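Local atomic coordinates of cytochrome c2 iso-2 (Rhodospirillum centenum, PDB entry 1JDL), a protein that carries electrons through a covalently bound heme c, serving as electron donor to the oxidized bacteriochlorophyll of the photosynthetic reaction centre and perhaps also in respiration. Residues A[62-65]-A[66-69]; A[25-29]-A[30-34]; A[102-105]-A[106-109]; A[79-82]-A[83-87]. All blocks are in the same frame, centred on the assembly; numbering follows the deposited sequence.

Interaction 1 of 4, residues A[62-65]-A[66-69]. With HEM (protoporphyrin IX containing Fe), chain B.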
loop_
_atom_site.group_PDB
_atom_site.type_symbol
_atom_site.label_atom_id
_atom_site.label_comp_id
_atom_site.label_asym_id
_atom_site.label_seq_id
_atom_site.Cartn_x
_atom_site.Cartn_y
_atom_site.Cartn_z
ATOM N N HIS A 62 9.300 2.874 0.428
ATOM C CA HIS A 62 8.951 2.676 -0.975
ATOM C C HIS A 62 8.213 1.349 -0.998
ATOM O O HIS A 62 8.551 0.436 -0.236
ATOM C CB HIS A 62 10.217 2.631 -1.832
ATOM C CG HIS A 62 10.916 3.950 -1.914
ATOM N ND1 HIS A 62 10.810 4.783 -3.007
ATOM C CD2 HIS A 62 11.663 4.617 -1.004
ATOM C CE1 HIS A 62 11.459 5.910 -2.763
ATOM N NE2 HIS A 62 11.985 5.834 -1.554
ATOM N N TRP A 63 7.199 1.239 -1.851
ATOM C CA TRP A 63 6.417 0.013 -1.900
ATOM C C TRP A 63 6.994 -1.137 -2.709
ATOM O O TRP A 63 6.483 -1.490 -3.779
ATOM C CB TRP A 63 4.992 0.318 -2.363
ATOM C CG TRP A 63 4.228 1.121 -1.352
ATOM C CD1 TRP A 63 3.694 2.363 -1.526
ATOM C CD2 TRP A 63 3.953 0.749 0.005
ATOM N NE1 TRP A 63 3.103 2.792 -0.360
ATOM C CE2 TRP A 63 3.245 1.820 0.595
ATOM C CE3 TRP A 63 4.237 -0.386 0.780
ATOM C CZ2 TRP A 63 2.815 1.794 1.931
ATOM C CZ3 TRP A 63 3.809 -0.415 2.112
ATOM C CH2 TRP A 63 3.105 0.673 2.671
ATOM N N THR A 64 8.067 -1.717 -2.190
ATOM C CA THR A 64 8.678 -2.871 -2.827
ATOM C C THR A 64 7.682 -4.009 -2.597
ATOM O O THR A 64 6.845 -3.937 -1.696
ATOM C CB THR A 64 10.003 -3.243 -2.155
ATOM O OG1 THR A 64 9.775 -3.507 -0.764
ATOM C CG2 THR A 64 11.004 -2.109 -2.297
ATOM N N PRO A 65 7.745 -5.068 -3.411
ATOM C CA PRO A 65 6.791 -6.160 -3.188
ATOM C C PRO A 65 6.822 -6.700 -1.758
ATOM O O PRO A 65 5.772 -7.006 -1.178
ATOM C CB PRO A 65 7.204 -7.201 -4.232
ATOM C CG PRO A 65 8.653 -6.872 -4.517
ATOM C CD PRO A 65 8.645 -5.369 -4.536
ATOM N N GLU A 66 8.021 -6.802 -1.188
ATOM C CA GLU A 66 8.192 -7.306 0.176
ATOM C C GLU A 66 7.496 -6.416 1.197
ATOM O O GLU A 66 6.864 -6.908 2.135
ATOM C CB GLU A 66 9.679 -7.401 0.538
ATOM C CG GLU A 66 10.463 -8.461 -0.225
ATOM C CD GLU A 66 10.472 -8.228 -1.724
ATOM O OE1 GLU A 66 10.852 -7.115 -2.158
ATOM O OE2 GLU A 66 10.106 -9.163 -2.471
ATOM N N ASN A 67 7.630 -5.106 1.026
ATOM C CA ASN A 67 7.002 -4.164 1.939
ATOM C C ASN A 67 5.480 -4.214 1.869
ATOM O O ASN A 67 4.810 -4.110 2.895
ATOM C CB ASN A 67 7.492 -2.740 1.668
ATOM C CG ASN A 67 8.863 -2.477 2.263
ATOM O OD1 ASN A 67 9.297 -3.178 3.176
ATOM N ND2 ASN A 67 9.544 -1.455 1.760
ATOM N N ILE A 68 4.928 -4.386 0.671
ATOM C CA ILE A 68 3.474 -4.451 0.541
ATOM C C ILE A 68 2.970 -5.710 1.241
ATOM O O ILE A 68 1.956 -5.686 1.944
ATOM C CB ILE A 68 3.038 -4.465 -0.940
ATOM C CG1 ILE A 68 3.553 -3.206 -1.645
ATOM C CG2 ILE A 68 1.516 -4.535 -1.032
ATOM C CD1 ILE A 68 3.194 -3.134 -3.120
ATOM N N ILE A 69 3.688 -6.814 1.056
ATOM C CA ILE A 69 3.314 -8.075 1.686
ATOM C C ILE A 69 3.302 -7.963 3.210
ATOM O O ILE A 69 2.400 -8.478 3.867
ATOM C CB ILE A 69 4.289 -9.210 1.275
ATOM C CG1 ILE A 69 4.104 -9.543 -0.206
ATOM C CG2 ILE A 69 4.058 -10.448 2.138
ATOM C CD1 ILE A 69 2.758 -10.146 -0.535
HETATM C CHA HEM B . -3.479 3.089 0.906
HETATM C CHB HEM B . -3.048 -1.356 -0.916
HETATM C CHC HEM B . -7.673 -2.228 0.178
HETATM C CHD HEM B . -8.216 2.354 1.473
HETATM C C1A HEM B . -2.937 1.923 0.362
HETATM C C2A HEM B . -1.539 1.742 0.051
HETATM C C3A HEM B . -1.431 0.484 -0.456
HETATM C C4A HEM B . -2.757 -0.087 -0.463
HETATM C CMA HEM B . -0.157 -0.228 -0.883
HETATM C CAA HEM B . -0.460 2.831 0.128
HETATM C CBA HEM B . -0.453 3.555 -1.217
HETATM C CGA HEM B . 0.483 4.766 -1.275
HETATM O O1A HEM B . 1.236 5.013 -0.312
HETATM O O2A HEM B . 0.467 5.471 -2.305
HETATM C C1B HEM B . -4.289 -1.964 -0.796
HETATM C C2B HEM B . -4.584 -3.314 -1.207
HETATM C C3B HEM B . -5.812 -3.599 -0.679
HETATM C C4B HEM B . -6.349 -2.382 -0.203
HETATM C CMB HEM B . -3.683 -4.182 -2.075
HETATM C CAB HEM B . -6.395 -4.835 -0.329
HETATM C CBB HEM B . -5.787 -6.225 -0.416
HETATM C C1C HEM B . -8.212 -1.075 0.671
HETATM C C2C HEM B . -9.592 -0.911 1.075
HETATM C C3C HEM B . -9.678 0.327 1.590
HETATM C C4C HEM B . -8.435 1.000 1.271
HETATM C CMC HEM B . -10.714 -1.940 0.919
HETATM C CAC HEM B . -10.652 0.880 2.450
HETATM C CBC HEM B . -12.000 0.323 2.896
HETATM C C1D HEM B . -6.996 2.981 1.360
HETATM C C2D HEM B . -6.758 4.354 1.741
HETATM C C3D HEM B . -5.409 4.554 1.660
HETATM C C4D HEM B . -4.837 3.284 1.201
HETATM C CMD HEM B . -7.798 5.372 2.216
HETATM C CAD HEM B . -4.650 5.815 2.084
HETATM C CBD HEM B . -4.242 5.614 3.547
HETATM C CGD HEM B . -3.597 6.832 4.178
HETATM O O1D HEM B . -3.274 6.759 5.383
HETATM O O2D HEM B . -3.408 7.856 3.486
HETATM N NA HEM B . -3.678 0.792 0.064
HETATM N NB HEM B . -5.381 -1.381 -0.187
HETATM N NC HEM B . -7.497 0.102 0.814
HETATM N ND HEM B . -5.825 2.324 1.020
HETATM FE FE HEM B . -5.593 0.439 0.464
HETATM O O HOH W 1 11.606 1.153 1.624
#
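N67 reaches back over the start of its own helix and gives its amide to the backbone of H62: ND2 lies 2.9 Å from H62 O, in a nearly straight bond (169°) that arrives almost head-on to the carbonyl and stays in the plane of the amide. This reach depends on CG lying anti to the carbonyl carbon (chi1 -79°), which swings the amide alongside the preceding loop. A water that accepts from H62 N, and weakly from ND2, ties the same two residues together.

T64 is the N-cap of helix 65-71. Its OG1, set between backbone N and carbonyl carbon (chi1 58°), accepts from N67 N at 3.2 Å, while T64 O begins the helical series by accepting from I68 N at 3.1 Å. P65 suits the first turn, where a missing N-H costs no helical bond. E66, bent at chi2, folds its carboxylate back along the proline ring, OE1 coming 3.2 Å from P65 CG.

W63, at the centre of an inverse gamma turn, faces inward to the heme. Its NE1 donates to propionate oxygen O1A of HEM at 2.9 Å, and the methyl CMA of HEM sits over the centre of one ring face. I68 crosses the indole at about a right angle, its CG1 3.8 Å from W63 CE3. A phenylalanine in place of W63 would lack the indole N-H and would probably cost propionate O1A this donor, while also packing less fully against CMA and I68.

Interaction 2 of 4, residues A[25-29]-A[30-34]. With HEM (protoporphyrin IX containing Fe), chain B.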
loop_
_atom_site.group_PDB
_atom_site.type_symbol
_atom_site.label_atom_id
_atom_site.label_comp_id
_atom_site.label_asym_id
_atom_site.label_seq_id
_atom_site.Cartn_x
_atom_site.Cartn_y
_atom_site.Cartn_z
ATOM N N ALA A 25 -6.269 5.242 -14.224
ATOM C CA ALA A 25 -6.957 4.846 -13.000
ATOM C C ALA A 25 -7.004 6.094 -12.130
ATOM O O ALA A 25 -6.006 6.802 -12.005
ATOM C CB ALA A 25 -6.189 3.734 -12.296
ATOM N N LYS A 26 -8.155 6.369 -11.531
ATOM C CA LYS A 26 -8.288 7.559 -10.702
ATOM C C LYS A 26 -8.377 7.258 -9.216
ATOM O O LYS A 26 -8.680 6.134 -8.812
ATOM C CB LYS A 26 -9.514 8.355 -11.142
ATOM C CG LYS A 26 -9.426 8.835 -12.581
ATOM C CD LYS A 26 -10.732 9.440 -13.053
ATOM C CE LYS A 26 -10.627 9.849 -14.515
ATOM N NZ LYS A 26 -11.920 10.358 -15.042
ATOM N N ASN A 27 -8.108 8.273 -8.402
ATOM C CA ASN A 27 -8.176 8.110 -6.959
ATOM C C ASN A 27 -9.643 7.995 -6.561
ATOM O O ASN A 27 -10.520 8.598 -7.183
ATOM C CB ASN A 27 -7.568 9.318 -6.229
ATOM C CG ASN A 27 -6.106 9.559 -6.579
ATOM O OD1 ASN A 27 -5.319 8.623 -6.720
ATOM N ND2 ASN A 27 -5.734 10.830 -6.695
ATOM N N LEU A 28 -9.905 7.201 -5.534
ATOM C CA LEU A 28 -11.251 7.032 -5.003
ATOM C C LEU A 28 -11.044 7.276 -3.516
ATOM O O LEU A 28 -10.386 8.246 -3.139
ATOM C CB LEU A 28 -11.764 5.609 -5.249
ATOM C CG LEU A 28 -12.057 5.218 -6.700
ATOM C CD1 LEU A 28 -12.564 3.785 -6.744
ATOM C CD2 LEU A 28 -13.094 6.162 -7.291
ATOM N N VAL A 29 -11.583 6.413 -2.666
ATOM C CA VAL A 29 -11.373 6.580 -1.237
ATOM C C VAL A 29 -9.879 6.386 -0.984
ATOM O O VAL A 29 -9.298 7.006 -0.091
ATOM C CB VAL A 29 -12.185 5.546 -0.427
ATOM C CG1 VAL A 29 -11.742 5.550 1.025
ATOM C CG2 VAL A 29 -13.673 5.877 -0.525
ATOM N N GLY A 30 -9.271 5.520 -1.790
ATOM C CA GLY A 30 -7.846 5.253 -1.691
ATOM C C GLY A 30 -7.142 5.677 -2.972
ATOM O O GLY A 30 -7.792 5.866 -3.998
ATOM N N PRO A 31 -5.809 5.828 -2.955
ATOM C CA PRO A 31 -5.075 6.239 -4.155
ATOM C C PRO A 31 -4.994 5.181 -5.248
ATOM O O PRO A 31 -5.064 3.978 -4.978
ATOM C CB PRO A 31 -3.698 6.608 -3.606
ATOM C CG PRO A 31 -3.543 5.674 -2.440
ATOM C CD PRO A 31 -4.909 5.719 -1.793
ATOM N N ALA A 32 -4.846 5.634 -6.489
ATOM C CA ALA A 32 -4.729 4.712 -7.613
ATOM C C ALA A 32 -3.494 3.861 -7.349
ATOM O O ALA A 32 -2.506 4.350 -6.800
ATOM C CB ALA A 32 -4.570 5.491 -8.924
ATOM N N LEU A 33 -3.542 2.589 -7.728
ATOM C CA LEU A 33 -2.406 1.715 -7.476
ATOM C C LEU A 33 -1.592 1.357 -8.708
ATOM O O LEU A 33 -0.708 0.500 -8.655
ATOM C CB LEU A 33 -2.872 0.450 -6.746
ATOM C CG LEU A 33 -3.421 0.728 -5.340
ATOM C CD1 LEU A 33 -3.924 -0.573 -4.726
ATOM C CD2 LEU A 33 -2.330 1.341 -4.471
ATOM N N THR A 34 -1.883 2.013 -9.826
ATOM C CA THR A 34 -1.105 1.763 -11.030
ATOM C C THR A 34 0.285 2.346 -10.769
ATOM O O THR A 34 0.410 3.496 -10.340
ATOM C CB THR A 34 -1.726 2.459 -12.250
ATOM O OG1 THR A 34 -3.072 2.004 -12.420
ATOM C CG2 THR A 34 -0.935 2.131 -13.508
HETATM C CHA HEM B . -3.479 3.089 0.906
HETATM C CHB HEM B . -3.048 -1.356 -0.916
HETATM C CHC HEM B . -7.673 -2.228 0.178
HETATM C CHD HEM B . -8.216 2.354 1.473
HETATM C C1A HEM B . -2.937 1.923 0.362
HETATM C C2A HEM B . -1.539 1.742 0.051
HETATM C C3A HEM B . -1.431 0.484 -0.456
HETATM C C4A HEM B . -2.757 -0.087 -0.463
HETATM C CMA HEM B . -0.157 -0.228 -0.883
HETATM C CAA HEM B . -0.460 2.831 0.128
HETATM C CBA HEM B . -0.453 3.555 -1.217
HETATM C CGA HEM B . 0.483 4.766 -1.275
HETATM O O1A HEM B . 1.236 5.013 -0.312
HETATM O O2A HEM B . 0.467 5.471 -2.305
HETATM C C1B HEM B . -4.289 -1.964 -0.796
HETATM C C2B HEM B . -4.584 -3.314 -1.207
HETATM C C3B HEM B . -5.812 -3.599 -0.679
HETATM C C4B HEM B . -6.349 -2.382 -0.203
HETATM C CMB HEM B . -3.683 -4.182 -2.075
HETATM C CAB HEM B . -6.395 -4.835 -0.329
HETATM C CBB HEM B . -5.787 -6.225 -0.416
HETATM C C1C HEM B . -8.212 -1.075 0.671
HETATM C C2C HEM B . -9.592 -0.911 1.075
HETATM C C3C HEM B . -9.678 0.327 1.590
HETATM C C4C HEM B . -8.435 1.000 1.271
HETATM C CMC HEM B . -10.714 -1.940 0.919
HETATM C CAC HEM B . -10.652 0.880 2.450
HETATM C CBC HEM B . -12.000 0.323 2.896
HETATM C C1D HEM B . -6.996 2.981 1.360
HETATM C C2D HEM B . -6.758 4.354 1.741
HETATM C C3D HEM B . -5.409 4.554 1.660
HETATM C C4D HEM B . -4.837 3.284 1.201
HETATM C CMD HEM B . -7.798 5.372 2.216
HETATM C CAD HEM B . -4.650 5.815 2.084
HETATM C CBD HEM B . -4.242 5.614 3.547
HETATM C CGD HEM B . -3.597 6.832 4.178
HETATM O O1D HEM B . -3.274 6.759 5.383
HETATM O O2D HEM B . -3.408 7.856 3.486
HETATM N NA HEM B . -3.678 0.792 0.064
HETATM N NB HEM B . -5.381 -1.381 -0.187
HETATM N NC HEM B . -7.497 0.102 0.814
HETATM N ND HEM B . -5.825 2.324 1.020
HETATM FE FE HEM B . -5.593 0.439 0.464
HETATM O O HOH W 2 -8.084 4.455 -6.707
#
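The side-chain carbonyl of N27 stands in for a backbone partner: its OD1 accepts from A32 N at 3.0 Å, the donor lying in the carbonyl plane, and so bridges the two arms of a loop that turns back on itself at V29 and G30. With CG beside its own backbone N (chi1 -59°), the amide swings over to P31 and A32, while its ND2 is held by P45 O. The main chains add a bond from L28 N to G30 O, 2.9 Å long and nearly straight at 170°. G30 O accepts a second hydrogen bond, from a water that also donates to K26 O.

Farther from the turn the groups that meet are small. A25 CB lies 4.1 Å from A32 CB, and T34 OG1, bonded to G22 O, comes close to the same A25 methyl.

The inner side of the loop belongs to the heme. G30 CA is 3.7 Å from HEM C2D, where a CB would strike the porphyrin, and P31 CD is 3.7 Å from HEM C3D. P31 O accepts from ND1 of H19, one of the two axial iron ligands, a backbone brace on the ligand histidine characteristic of the cytochrome c fold.

Interaction 3 of 4, residues A[102-105]-A[106-109]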
loop_
_atom_site.group_PDB
_atom_site.type_symbol
_atom_site.label_atom_id
_atom_site.label_comp_id
_atom_site.label_asym_id
_atom_site.label_seq_id
_atom_site.Cartn_x
_atom_site.Cartn_y
_atom_site.Cartn_z
ATOM N N LEU A 102 -5.601 -7.679 5.206
ATOM C CA LEU A 102 -5.598 -8.890 4.397
ATOM C C LEU A 102 -4.564 -9.783 5.081
ATOM O O LEU A 102 -3.385 -9.757 4.741
ATOM C CB LEU A 102 -5.160 -8.576 2.961
ATOM C CG LEU A 102 -5.342 -9.667 1.898
ATOM C CD1 LEU A 102 -4.660 -9.231 0.607
ATOM C CD2 LEU A 102 -4.745 -10.983 2.370
ATOM N N PRO A 103 -4.997 -10.582 6.066
ATOM C CA PRO A 103 -4.098 -11.475 6.803
ATOM C C PRO A 103 -3.495 -12.674 6.068
ATOM O O PRO A 103 -2.321 -12.994 6.268
ATOM C CB PRO A 103 -4.952 -11.905 7.993
ATOM C CG PRO A 103 -6.329 -11.932 7.409
ATOM C CD PRO A 103 -6.361 -10.641 6.623
ATOM N N ASP A 104 -4.281 -13.334 5.223
ATOM C CA ASP A 104 -3.802 -14.523 4.517
ATOM C C ASP A 104 -2.555 -14.294 3.665
ATOM O O ASP A 104 -2.548 -13.465 2.759
ATOM C CB ASP A 104 -4.926 -15.113 3.662
ATOM C CG ASP A 104 -4.563 -16.467 3.079
ATOM O OD1 ASP A 104 -3.892 -16.511 2.028
ATOM O OD2 ASP A 104 -4.940 -17.492 3.684
ATOM N N GLU A 105 -1.504 -15.053 3.966
ATOM C CA GLU A 105 -0.232 -14.944 3.255
ATOM C C GLU A 105 -0.329 -15.199 1.755
ATOM O O GLU A 105 0.262 -14.465 0.958
ATOM C CB GLU A 105 0.794 -15.902 3.869
ATOM C CG GLU A 105 2.185 -15.767 3.273
ATOM C CD GLU A 105 3.212 -16.625 3.981
ATOM O OE1 GLU A 105 3.086 -17.868 3.940
ATOM O OE2 GLU A 105 4.145 -16.053 4.582
ATOM N N GLN A 106 -1.065 -16.235 1.366
ATOM C CA GLN A 106 -1.209 -16.562 -0.047
ATOM C C GLN A 106 -1.919 -15.438 -0.795
ATOM O O GLN A 106 -1.474 -15.021 -1.862
ATOM C CB GLN A 106 -1.984 -17.870 -0.224
ATOM C CG GLN A 106 -2.040 -18.359 -1.665
ATOM C CD GLN A 106 -0.660 -18.560 -2.265
ATOM O OE1 GLN A 106 0.178 -19.268 -1.703
ATOM N NE2 GLN A 106 -0.416 -17.939 -3.415
ATOM N N GLU A 107 -3.023 -14.951 -0.239
ATOM C CA GLU A 107 -3.759 -13.869 -0.881
ATOM C C GLU A 107 -2.867 -12.650 -1.056
ATOM O O GLU A 107 -2.928 -11.971 -2.083
ATOM C CB GLU A 107 -4.988 -13.486 -0.062
ATOM C CG GLU A 107 -6.107 -14.503 -0.125
ATOM C CD GLU A 107 -7.390 -13.972 0.474
ATOM O OE1 GLU A 107 -7.438 -13.775 1.705
ATOM O OE2 GLU A 107 -8.348 -13.740 -0.291
ATOM N N ARG A 108 -2.042 -12.375 -0.051
ATOM C CA ARG A 108 -1.133 -11.238 -0.122
ATOM C C ARG A 108 -0.135 -11.438 -1.252
ATOM O O ARG A 108 0.103 -10.528 -2.041
ATOM C CB ARG A 108 -0.391 -11.056 1.204
ATOM C CG ARG A 108 -1.189 -10.310 2.260
ATOM C CD ARG A 108 -0.383 -10.166 3.536
ATOM N NE ARG A 108 -0.334 -11.410 4.298
ATOM C CZ ARG A 108 0.676 -11.765 5.087
ATOM N NH1 ARG A 108 1.731 -10.974 5.214
ATOM N NH2 ARG A 108 0.627 -12.909 5.759
ATOM N N LYS A 109 0.453 -12.631 -1.334
ATOM C CA LYS A 109 1.417 -12.913 -2.394
ATOM C C LYS A 109 0.778 -12.757 -3.770
ATOM O O LYS A 109 1.372 -12.177 -4.680
ATOM C CB LYS A 109 1.966 -14.339 -2.270
ATOM C CG LYS A 109 2.823 -14.599 -1.049
ATOM C CD LYS A 109 3.394 -16.008 -1.110
ATOM C CE LYS A 109 4.271 -16.315 0.089
ATOM N NZ LYS A 109 4.851 -17.683 -0.014
HETATM O O HOH W 3 -7.040 -12.738 4.122
#
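D104 OD1 accepts from E107 N at 2.9 Å through its anti lone pair, making D104 the N-cap of helix 105-115. An aspartate suits this place because its short carboxylate can answer an amide of the first turn, which has no helical carbonyl before it to bond to, and its negative charge probably interacts well with the helix dipole. D104 O then accepts from R108 N at 3.1 Å, and E105 O from K109 N at 2.9 Å. A water closes the turn from outside, accepting from D104 N and donating to E107 OE1; the other carboxylate oxygen of E107, OE2, is in a salt bridge with K14.

R108 bends at chi3 (-76°), bringing its guanidinium back over the loop. NH2 and NE both donate weakly to P103 O, at 3.0 Å and 3.2 Å, and NE weakly to D104 O as well, while NH1 serves I69 O. A leucine in place of R108 would probably leave I69 O without this donor and deprive P103 O of both its weak bonds. Beneath these polar groups, the methyl CD2 of L102 packs 3.5 Å from E107 CB and 3.6 Å from R108 CG.

L102 continues inward to touch the heme and, together with E107, meets V11 of helix 5-11. R108 links the same helix start to I69 of helix 65-71, so the beginning of helix 105-115 is joined to both.

Interaction 4 of 4, residues A[79-82]-A[83-87]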
loop_
_atom_site.group_PDB
_atom_site.type_symbol
_atom_site.label_atom_id
_atom_site.label_comp_id
_atom_site.label_asym_id
_atom_site.label_seq_id
_atom_site.Cartn_x
_atom_site.Cartn_y
_atom_site.Cartn_z
ATOM N N LEU A 79 3.367 0.670 9.381
ATOM C CA LEU A 79 3.783 2.061 9.272
ATOM C C LEU A 79 4.393 2.619 10.551
ATOM O O LEU A 79 5.385 3.345 10.505
ATOM C CB LEU A 79 2.597 2.921 8.848
ATOM C CG LEU A 79 2.075 2.672 7.433
ATOM C CD1 LEU A 79 0.785 3.453 7.217
ATOM C CD2 LEU A 79 3.131 3.086 6.422
ATOM N N ARG A 80 3.801 2.288 11.693
ATOM C CA ARG A 80 4.319 2.767 12.967
ATOM C C ARG A 80 5.707 2.207 13.243
ATOM O O ARG A 80 6.596 2.930 13.702
ATOM C CB ARG A 80 3.358 2.391 14.097
ATOM C CG ARG A 80 2.109 3.257 14.114
ATOM C CD ARG A 80 1.081 2.781 15.131
ATOM N NE ARG A 80 -0.075 3.676 15.167
ATOM C CZ ARG A 80 -1.275 3.340 15.630
ATOM N NH1 ARG A 80 -1.493 2.119 16.099
ATOM N NH2 ARG A 80 -2.262 4.229 15.622
ATOM N N LYS A 81 5.901 0.925 12.953
ATOM C CA LYS A 81 7.200 0.301 13.175
ATOM C C LYS A 81 8.245 0.864 12.225
ATOM O O LYS A 81 9.393 1.076 12.614
ATOM C CB LYS A 81 7.109 -1.215 12.996
ATOM C CG LYS A 81 8.458 -1.912 13.081
ATOM C CD LYS A 81 8.336 -3.412 12.878
ATOM C CE LYS A 81 9.715 -4.054 12.789
ATOM N NZ LYS A 81 10.567 -3.684 13.956
ATOM N N PHE A 82 7.852 1.108 10.976
ATOM C CA PHE A 82 8.791 1.648 9.999
ATOM C C PHE A 82 9.324 3.007 10.437
ATOM O O PHE A 82 10.523 3.271 10.345
ATOM C CB PHE A 82 8.133 1.802 8.623
ATOM C CG PHE A 82 9.091 2.261 7.553
ATOM C CD1 PHE A 82 9.822 1.338 6.814
ATOM C CD2 PHE A 82 9.306 3.617 7.329
ATOM C CE1 PHE A 82 10.759 1.760 5.868
ATOM C CE2 PHE A 82 10.239 4.051 6.389
ATOM C CZ PHE A 82 10.969 3.116 5.656
ATOM N N LEU A 83 8.427 3.874 10.896
ATOM C CA LEU A 83 8.815 5.208 11.338
ATOM C C LEU A 83 9.680 5.169 12.585
ATOM O O LEU A 83 10.637 5.936 12.710
ATOM C CB LEU A 83 7.575 6.063 11.592
ATOM C CG LEU A 83 6.862 6.538 10.321
ATOM C CD1 LEU A 83 5.529 7.165 10.680
ATOM C CD2 LEU A 83 7.746 7.531 9.592
ATOM N N ALA A 84 9.340 4.282 13.513
ATOM C CA ALA A 84 10.117 4.158 14.740
ATOM C C ALA A 84 11.526 3.675 14.411
ATOM O O ALA A 84 12.512 4.239 14.887
ATOM C CB ALA A 84 9.440 3.187 15.693
ATOM N N ASP A 85 11.622 2.632 13.592
ATOM C CA ASP A 85 12.922 2.089 13.209
ATOM C C ASP A 85 13.786 3.130 12.506
ATOM O O ASP A 85 15.014 3.098 12.602
ATOM C CB ASP A 85 12.756 0.883 12.279
ATOM C CG ASP A 85 12.321 -0.370 13.010
ATOM O OD1 ASP A 85 12.278 -0.356 14.256
ATOM O OD2 ASP A 85 12.030 -1.377 12.329
ATOM N N ALA A 86 13.139 4.050 11.797
ATOM C CA ALA A 86 13.852 5.085 11.052
ATOM C C ALA A 86 14.311 6.263 11.902
ATOM O O ALA A 86 15.054 7.123 11.420
ATOM C CB ALA A 86 12.980 5.591 9.907
ATOM N N GLY A 87 13.870 6.309 13.155
ATOM C CA GLY A 87 14.253 7.409 14.023
ATOM C C GLY A 87 13.221 8.523 14.051
ATOM O O GLY A 87 13.525 9.653 14.448
#
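Helix 75-85 ends here in a Schellman motif, its last turn running from F82 to A86 and G87 being the first residue to depart from helical backbone angles. The regular series has L83 N donating to L79 O and D85 N to K81 O at 2.9 Å; A86 N to F82 O, at 3.1 Å and 136°, is the last and most bent of these bonds. G87 N then bonds to A84 O, closing the Schellman turn. The phi of G87 is positive (95°), a conformation in which a CB would press against the preceding carbonyl oxygen, so glycine suits the position.

L79 and L83, one turn apart, are buried on the inner side, where both pack on I52 of helix 51-58; L79 also touches A56 of that helix and T96 of a loop. F82 directs its CG anti to the backbone N, taking the ring off the helix to lie against L61. R80 sends its guanidinium to a loop, where NH2 bonds to G94 O. The small A84 and A86 are both exposed, and their methyls rest on R80 O and F82 O respectively.

K81 and D85, both exposed, pair their charges. K81 runs extended as far as CE and then bends at chi4 (53°), which turns its ammonium toward the residue one turn on; there NZ forms a salt bridge with D85, meeting the syn lone pair of OD2 at 3.2 Å.

How the interactions relate
Along the chain the order is interaction 2, then 1, 4 and 3. Interactions 1 and 2 both touch the heme and lie on opposite sides of the chain's centre, their centres about 17 Å apart: the 25-34 loop backs the side of the histidine ligand, while 62-69 covers a propionate and the porphyrin edge. Interactions 1 and 3 are the starts of helices 65-71 and 105-115, each capped by a side chain, and they touch through I69 O and R108 NH1. In this strand-free electron carrier, interactions 1 and 2 and L102 of interaction 3 reach the heme, whereas interaction 4, the end of helix 75-85, belongs to the outer part of the fold, about 25 Å between centres from interaction 2.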